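Local coordinates for putative epoxide hydrolase protein (Klebsiella pneumoniae subsp. pneumoniae, PDB 5BOV) that is a putative epoxide hydrolase of the alpha/beta hydrolase fold, whose natural substrate is not established and which might instead act on monoacylglycerols, at residues Pro80-Ala90 and Gly226-Glu234; Gly167-Thr175 and His209-Arg218. All blocks are in the same frame, centred on the assembly; numbering follows the deposited sequence.

Contact 1 (Pro80-Ala90 and Gly226-Glu234); sequences PRNGQPSAMAA and GEAKYAGYE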
# COMPACT_ATOMS: atom_id res chain seq x y z
N PRO A 80 13.95 7.45 13.06
CA PRO A 80 13.57 8.31 12.00
C PRO A 80 12.19 7.93 11.44
O PRO A 80 11.88 6.76 11.25
CB PRO A 80 14.66 8.08 10.93
CG PRO A 80 15.89 7.73 11.69
CD PRO A 80 15.30 6.89 12.85
N ARG A 81 11.38 8.96 11.22
CA ARG A 81 10.04 8.80 10.60
C ARG A 81 10.25 8.69 9.07
O ARG A 81 10.08 9.62 8.29
CB ARG A 81 9.10 9.91 10.98
CG ARG A 81 8.32 9.62 12.26
CD ARG A 81 9.22 9.30 13.45
NE ARG A 81 8.37 9.20 14.62
CZ ARG A 81 8.71 8.62 15.76
NH1 ARG A 81 9.89 8.09 15.91
NH2 ARG A 81 7.83 8.60 16.80
N ASN A 82 10.72 7.51 8.68
CA ASN A 82 11.27 7.25 7.34
C ASN A 82 10.23 6.56 6.48
O ASN A 82 9.77 5.45 6.82
CB ASN A 82 12.53 6.41 7.52
CG ASN A 82 13.20 6.00 6.20
OD1 ASN A 82 12.87 6.48 5.12
ND2 ASN A 82 14.13 5.10 6.32
N GLY A 83 9.89 7.22 5.35
CA GLY A 83 8.99 6.65 4.34
C GLY A 83 9.63 5.99 3.13
O GLY A 83 8.94 5.70 2.13
N GLN A 84 10.89 5.56 3.22
CA GLN A 84 11.48 4.93 2.02
C GLN A 84 10.87 3.53 1.79
O GLN A 84 10.38 2.88 2.76
CB GLN A 84 12.99 4.77 2.19
CG GLN A 84 13.48 3.71 3.12
CD GLN A 84 14.99 3.71 3.21
OE1 GLN A 84 15.60 4.23 4.19
NE2 GLN A 84 15.64 3.11 2.20
N PRO A 85 10.87 3.06 0.57
CA PRO A 85 10.04 1.89 0.26
C PRO A 85 10.40 0.64 1.02
O PRO A 85 9.49 -0.09 1.52
CB PRO A 85 10.23 1.70 -1.26
CG PRO A 85 10.55 3.09 -1.77
CD PRO A 85 11.39 3.67 -0.66
N SER A 86 11.69 0.31 1.16
CA SER A 86 12.03 -0.93 1.77
C SER A 86 11.75 -0.96 3.28
O SER A 86 11.64 -2.04 3.88
CB SER A 86 13.47 -1.36 1.49
OG SER A 86 14.38 -0.37 2.01
N ALA A 87 11.61 0.21 3.91
CA ALA A 87 11.30 0.28 5.34
C ALA A 87 9.91 -0.31 5.59
O ALA A 87 9.72 -1.08 6.54
CB ALA A 87 11.42 1.70 5.86
N MSE A 88 8.94 -0.01 4.72
CA MSE A 88 7.62 -0.55 4.87
C MSE A 88 7.59 -2.02 4.58
O MSE A 88 6.86 -2.76 5.26
CB MSE A 88 6.62 0.19 3.97
CG MSE A 88 6.62 1.68 4.38
SE MSE A 88 5.27 2.61 3.32
CE MSE A 88 6.04 4.43 3.51
N ALA A 89 8.34 -2.49 3.58
CA ALA A 89 8.45 -3.92 3.32
C ALA A 89 9.02 -4.65 4.54
O ALA A 89 8.49 -5.69 4.98
CB ALA A 89 9.29 -4.16 2.08
N ALA A 90 10.09 -4.09 5.12
CA ALA A 90 10.67 -4.69 6.33
C ALA A 90 9.65 -4.76 7.46
O ALA A 90 9.60 -5.78 8.17
CB ALA A 90 11.90 -3.90 6.77
N GLY A 226 18.20 7.51 2.41
CA GLY A 226 17.53 6.61 3.34
C GLY A 226 18.44 6.26 4.49
O GLY A 226 19.54 6.83 4.62
N GLU A 227 18.00 5.34 5.33
CA GLU A 227 18.82 4.85 6.45
C GLU A 227 19.75 3.77 5.97
O GLU A 227 19.43 2.92 5.14
CB GLU A 227 17.90 4.29 7.56
CG GLU A 227 17.11 5.35 8.26
CD GLU A 227 16.20 4.72 9.29
OE1 GLU A 227 16.64 4.39 10.44
OE2 GLU A 227 15.01 4.52 8.99
N ALA A 228 20.89 3.69 6.65
CA ALA A 228 21.90 2.73 6.33
C ALA A 228 21.44 1.29 6.39
O ALA A 228 21.81 0.46 5.52
CB ALA A 228 23.12 2.96 7.23
N LYS A 229 20.60 0.97 7.35
CA LYS A 229 20.13 -0.40 7.46
C LYS A 229 19.19 -0.89 6.33
O LYS A 229 18.93 -2.09 6.23
CB LYS A 229 19.46 -0.66 8.83
CG LYS A 229 18.18 0.08 9.09
CD LYS A 229 17.75 -0.22 10.52
CE LYS A 229 16.38 0.28 10.81
NZ LYS A 229 16.12 0.08 12.28
N TYR A 230 18.69 0.06 5.52
CA TYR A 230 17.87 -0.30 4.39
C TYR A 230 18.61 -0.16 3.06
O TYR A 230 18.03 -0.45 2.00
CB TYR A 230 16.62 0.55 4.38
CG TYR A 230 15.77 0.36 5.65
CD1 TYR A 230 15.35 -0.89 6.01
CD2 TYR A 230 15.35 1.44 6.39
CE1 TYR A 230 14.52 -1.08 7.17
CE2 TYR A 230 14.56 1.26 7.54
CZ TYR A 230 14.18 -0.00 7.92
OH TYR A 230 13.39 -0.20 9.06
N ALA A 231 19.90 0.23 3.11
CA ALA A 231 20.57 0.58 1.85
C ALA A 231 20.78 -0.66 0.99
O ALA A 231 20.73 -0.58 -0.26
CB ALA A 231 21.92 1.30 2.17
N GLY A 232 21.03 -1.80 1.61
CA GLY A 232 21.20 -3.06 0.89
C GLY A 232 19.92 -3.44 0.11
O GLY A 232 19.97 -3.83 -1.09
N TYR A 233 18.78 -3.30 0.79
CA TYR A 233 17.54 -3.58 0.09
C TYR A 233 17.36 -2.63 -1.07
O TYR A 233 16.92 -3.06 -2.12
CB TYR A 233 16.38 -3.40 1.05
CG TYR A 233 16.45 -4.27 2.29
CD1 TYR A 233 16.95 -5.55 2.27
CD2 TYR A 233 15.85 -3.81 3.48
CE1 TYR A 233 16.96 -6.37 3.46
CE2 TYR A 233 15.83 -4.61 4.63
CZ TYR A 233 16.38 -5.86 4.61
OH TYR A 233 16.32 -6.65 5.75
N GLU A 234 17.62 -1.33 -0.89
CA GLU A 234 17.38 -0.37 -1.94
C GLU A 234 18.32 -0.63 -3.10
O GLU A 234 17.94 -0.43 -4.28
CB GLU A 234 17.49 1.06 -1.49
CG GLU A 234 16.52 1.45 -0.41
CD GLU A 234 15.01 1.42 -0.82
OE1 GLU A 234 14.70 1.26 -2.03
OE2 GLU A 234 14.17 1.52 0.12
O HOH W 1 12.74 4.26 10.26
O HOH W 2 18.49 3.22 2.37
O HOH W 3 11.25 -1.92 9.41
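Glu234 OE2 gathers three donors from the start of helix 85-98: Ser86 OG at 2.7 Å, Ser86 N at 2.9 Å and Gln84 NE2 at 3.0 Å. The three come from different directions: the amide of Gln84 on the anti side of the carboxylate, Ser86 N on the syn side, and the hydroxyl from above the plane. A bend in the Glu234 chain (chi2 -65°) carries OE2 to this corner, where the helix N-terminus would probably favour its negative charge. Gln84, at the N-cap position, places CG between its backbone N and carbonyl carbon (chi1 73°) and then runs extended, which takes NE2 to Glu234 and OE1 to Glu227 N. That oxygen accepts from Glu227 N at 2.9 Å and, at 2.7 Å, from Asn82 ND2, which lies in the carbonyl plane on a lone pair. With OE1 and NE2 both engaged, rotation of this amide is fixed. Asn82 is gripped likewise: its OD1 receives Gln84 N in an Asx turn, while the second hydrogen of ND2 goes to the anti lone pair of Glu227 OE2 in a nearly straight bond (164°). Water 1 ties the same Glu227 oxygen to Pro80 O. The apolar share falls to Tyr230, whose ring takes Ala87 CA over one face in a CH-pi contact, 3.9 Å from the centroid, while Lys229 CG covers the opposite face. Ser86 CB meets Tyr233 CB at 3.6 Å. The contact thus pins the loop and first turn of helix 85-98, which follows strand 59-74, to the segment leading into helix 231-238. Trp219 of helix 209-220 touches Gln84, Pro85 and Glu234, Arg67 of strand 59-74 reaches Ala87 and Tyr230, and helix 111-122 packs against Met88.

Contact 2 (Gly167-Thr175 and His209-Arg218); sequences GEAGYRQNT and HVAITISNYR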
# COMPACT_ATOMS: atom_id res chain seq x y z
N GLY A 167 4.84 22.87 1.32
CA GLY A 167 4.05 21.66 1.18
C GLY A 167 3.90 20.87 2.45
O GLY A 167 2.83 20.33 2.75
N GLU A 168 4.97 20.74 3.19
CA GLU A 168 4.90 20.08 4.48
C GLU A 168 3.90 20.84 5.38
O GLU A 168 3.05 20.25 6.04
CB GLU A 168 6.26 20.00 5.15
CG GLU A 168 6.15 19.41 6.58
CD GLU A 168 7.48 19.17 7.31
OE1 GLU A 168 8.53 19.20 6.66
OE2 GLU A 168 7.45 18.99 8.57
N ALA A 169 4.05 22.18 5.43
CA ALA A 169 3.15 22.96 6.24
C ALA A 169 1.68 22.87 5.79
O ALA A 169 0.79 22.78 6.62
CB ALA A 169 3.62 24.45 6.27
N GLY A 170 1.45 22.89 4.49
CA GLY A 170 0.12 22.75 3.95
C GLY A 170 -0.49 21.41 4.32
O GLY A 170 -1.67 21.32 4.70
N TYR A 171 0.31 20.36 4.21
CA TYR A 171 -0.23 19.02 4.47
C TYR A 171 -0.55 18.87 5.93
O TYR A 171 -1.52 18.23 6.31
CB TYR A 171 0.67 17.90 3.92
CG TYR A 171 -0.04 16.54 3.87
CD1 TYR A 171 -1.22 16.40 3.12
CD2 TYR A 171 0.44 15.46 4.56
CE1 TYR A 171 -1.90 15.18 3.14
CE2 TYR A 171 -0.22 14.24 4.60
CZ TYR A 171 -1.37 14.10 3.86
OH TYR A 171 -2.10 12.92 3.86
N ARG A 172 0.31 19.45 6.76
CA ARG A 172 0.09 19.40 8.22
C ARG A 172 -1.09 20.25 8.64
O ARG A 172 -1.91 19.82 9.47
CB ARG A 172 1.32 19.84 8.98
CG ARG A 172 1.15 19.83 10.50
CD ARG A 172 2.46 19.96 11.21
NE ARG A 172 3.16 18.69 11.20
CZ ARG A 172 4.34 18.44 10.64
NH1 ARG A 172 5.03 19.38 9.99
NH2 ARG A 172 4.84 17.21 10.76
N GLN A 173 -1.20 21.46 8.13
CA GLN A 173 -2.33 22.31 8.52
C GLN A 173 -3.70 21.85 7.97
O GLN A 173 -4.74 22.14 8.57
CB GLN A 173 -2.10 23.72 8.02
CG GLN A 173 -0.98 24.40 8.76
CD GLN A 173 -0.70 25.79 8.17
OE1 GLN A 173 -1.58 26.44 7.56
NE2 GLN A 173 0.55 26.22 8.29
N ASN A 174 -3.68 21.24 6.78
CA ASN A 174 -4.86 20.98 5.98
C ASN A 174 -4.95 19.45 5.64
O ASN A 174 -5.47 19.17 4.57
CB ASN A 174 -4.81 21.75 4.60
CG ASN A 174 -4.67 23.26 4.78
OD1 ASN A 174 -5.27 23.82 5.69
ND2 ASN A 174 -3.88 23.93 3.89
N THR A 175 -4.59 18.57 6.57
CA THR A 175 -4.45 17.14 6.23
C THR A 175 -5.78 16.61 5.69
O THR A 175 -5.85 15.96 4.63
CB THR A 175 -4.00 16.29 7.38
OG1 THR A 175 -2.96 16.94 8.07
CG2 THR A 175 -3.64 14.97 6.92
N HIS A 209 1.96 10.90 10.58
CA HIS A 209 1.48 10.78 9.23
C HIS A 209 2.14 11.78 8.26
O HIS A 209 2.50 11.44 7.14
CB HIS A 209 -0.04 10.96 9.19
CG HIS A 209 -0.58 10.83 7.78
ND1 HIS A 209 -0.53 9.64 7.10
CD2 HIS A 209 -1.01 11.76 6.92
CE1 HIS A 209 -0.97 9.85 5.87
NE2 HIS A 209 -1.24 11.14 5.75
N VAL A 210 2.24 13.02 8.70
CA VAL A 210 2.83 14.04 7.82
C VAL A 210 4.25 13.68 7.56
O VAL A 210 4.69 13.75 6.37
CB VAL A 210 2.68 15.46 8.41
CG1 VAL A 210 3.48 16.49 7.63
CG2 VAL A 210 1.21 15.84 8.42
N ALA A 211 5.01 13.38 8.63
CA ALA A 211 6.42 13.13 8.46
C ALA A 211 6.63 11.97 7.48
O ALA A 211 7.51 12.01 6.61
CB ALA A 211 7.09 12.85 9.78
N ILE A 212 5.85 10.89 7.62
CA ILE A 212 5.99 9.71 6.76
C ILE A 212 5.63 10.06 5.32
O ILE A 212 6.32 9.62 4.36
CB ILE A 212 5.15 8.52 7.27
CG1 ILE A 212 5.69 8.05 8.62
CG2 ILE A 212 5.15 7.36 6.28
CD1 ILE A 212 7.10 7.54 8.62
N THR A 213 4.55 10.82 5.14
CA THR A 213 4.13 11.22 3.82
C THR A 213 5.25 12.02 3.13
O THR A 213 5.64 11.75 1.97
CB THR A 213 2.88 12.07 3.89
OG1 THR A 213 1.80 11.27 4.40
CG2 THR A 213 2.44 12.60 2.51
N ILE A 214 5.74 13.05 3.81
CA ILE A 214 6.76 13.94 3.18
C ILE A 214 8.03 13.14 2.89
O ILE A 214 8.66 13.30 1.82
CB ILE A 214 7.05 15.12 4.12
CG1 ILE A 214 5.82 15.98 4.32
CG2 ILE A 214 8.23 15.96 3.66
CD1 ILE A 214 5.08 16.43 3.12
N SER A 215 8.43 12.31 3.84
CA SER A 215 9.58 11.45 3.66
C SER A 215 9.40 10.52 2.44
O SER A 215 10.32 10.35 1.62
CB SER A 215 9.89 10.62 4.89
OG SER A 215 10.97 9.70 4.67
N ASN A 216 8.26 9.84 2.35
CA ASN A 216 7.98 8.97 1.21
C ASN A 216 8.23 9.67 -0.13
O ASN A 216 8.94 9.12 -0.99
CB ASN A 216 6.54 8.42 1.28
CG ASN A 216 6.19 7.57 0.09
OD1 ASN A 216 6.34 6.35 0.11
ND2 ASN A 216 5.66 8.21 -0.96
N TYR A 217 7.65 10.87 -0.28
CA TYR A 217 7.74 11.60 -1.55
C TYR A 217 9.11 12.30 -1.78
O TYR A 217 9.62 12.28 -2.91
CB TYR A 217 6.52 12.51 -1.76
CG TYR A 217 5.32 11.69 -1.96
CD1 TYR A 217 5.15 10.91 -3.11
CD2 TYR A 217 4.37 11.52 -0.96
CE1 TYR A 217 4.06 10.04 -3.26
CE2 TYR A 217 3.27 10.70 -1.15
CZ TYR A 217 3.14 9.95 -2.29
OH TYR A 217 2.09 9.05 -2.40
N ARG A 218 9.76 12.73 -0.69
CA ARG A 218 11.10 13.25 -0.84
C ARG A 218 12.06 12.13 -1.20
O ARG A 218 12.95 12.31 -2.09
CB ARG A 218 11.55 14.03 0.37
CG ARG A 218 10.81 15.34 0.47
CD ARG A 218 11.20 16.10 1.72
NE ARG A 218 10.31 17.29 1.78
CZ ARG A 218 10.38 18.22 2.70
NH1 ARG A 218 11.30 18.11 3.67
NH2 ARG A 218 9.49 19.23 2.70
O HOH W 4 9.75 20.57 5.05
O HOH W 5 4.30 14.10 11.32
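Two helices of the helical insertion between strand 127-133 and helix 231-238, consistent with the cap (lid) of an alpha/beta hydrolase, meet here through a knob-into-hole contact: Val210 is the knob, set among Glu168, Tyr171, Arg172 and Thr175. The segment axes approach to 9.9 Å, with their directions 143° apart. Val210 CG1 lies over one face of the Arg172 guanidinium, 3.5 Å from NH2, and CG2 packs 4.0 Å from Tyr171 CD2. A bend at chi3 (-78°) folds the Arg172 chain, bringing NH1 into a salt bridge with Glu168 OE2 at 2.8 Å; this bridge and a water bound to NH2, both in the guanidinium plane, help fix the orientation of the face that CG1 meets. At the buried end, Tyr171 OH and His209 NE2 share a hydrogen bond of 2.7 Å. The hydroxyl meets the imidazole at its edge, the ring planes being 48° apart, and Thr213 OG1 sits over a face of that imidazole while bonded to His209 O. Ile214 CD1 touches Glu168 CA at 3.9 Å. Arg218 NH2 comes to 4.1 Å from Glu168 OE1, which lies well out of the guanidinium plane, a proximity of charges only; Arg218 NE is bonded to Phe162 O. Helix 157-162 brings Phe162 against Tyr171, Thr213 and Ile214, Phe178 of helix 175-186 meets the Tyr171 ring, and helices 85-98 and 111-122 contact Ile212 and Asn216.

Contact 2 joins two helices of the probable cap, whereas contact 1 fastens the entrance of helix 85-98 to the chain returning from it; contact 2 is nested inside the loop that contact 1 closes. Their centres lie about 18 Å apart, and segment 80-90 bridges them directly: Gly83 N probably donates to Ser215 OG at 2.8 Å, and Arg81 C packs on Ile212 CD1 at 3.4 Å. Both mix buried and exposed residues, contact 1 being partly buried and contact 2 buried. Contact 1 depends on a polar network with shared acceptor oxygens. Contact 2 centres on an aliphatic knob, with one direct hydrogen bond between its helices and its salt bridge confined to helix 165-173.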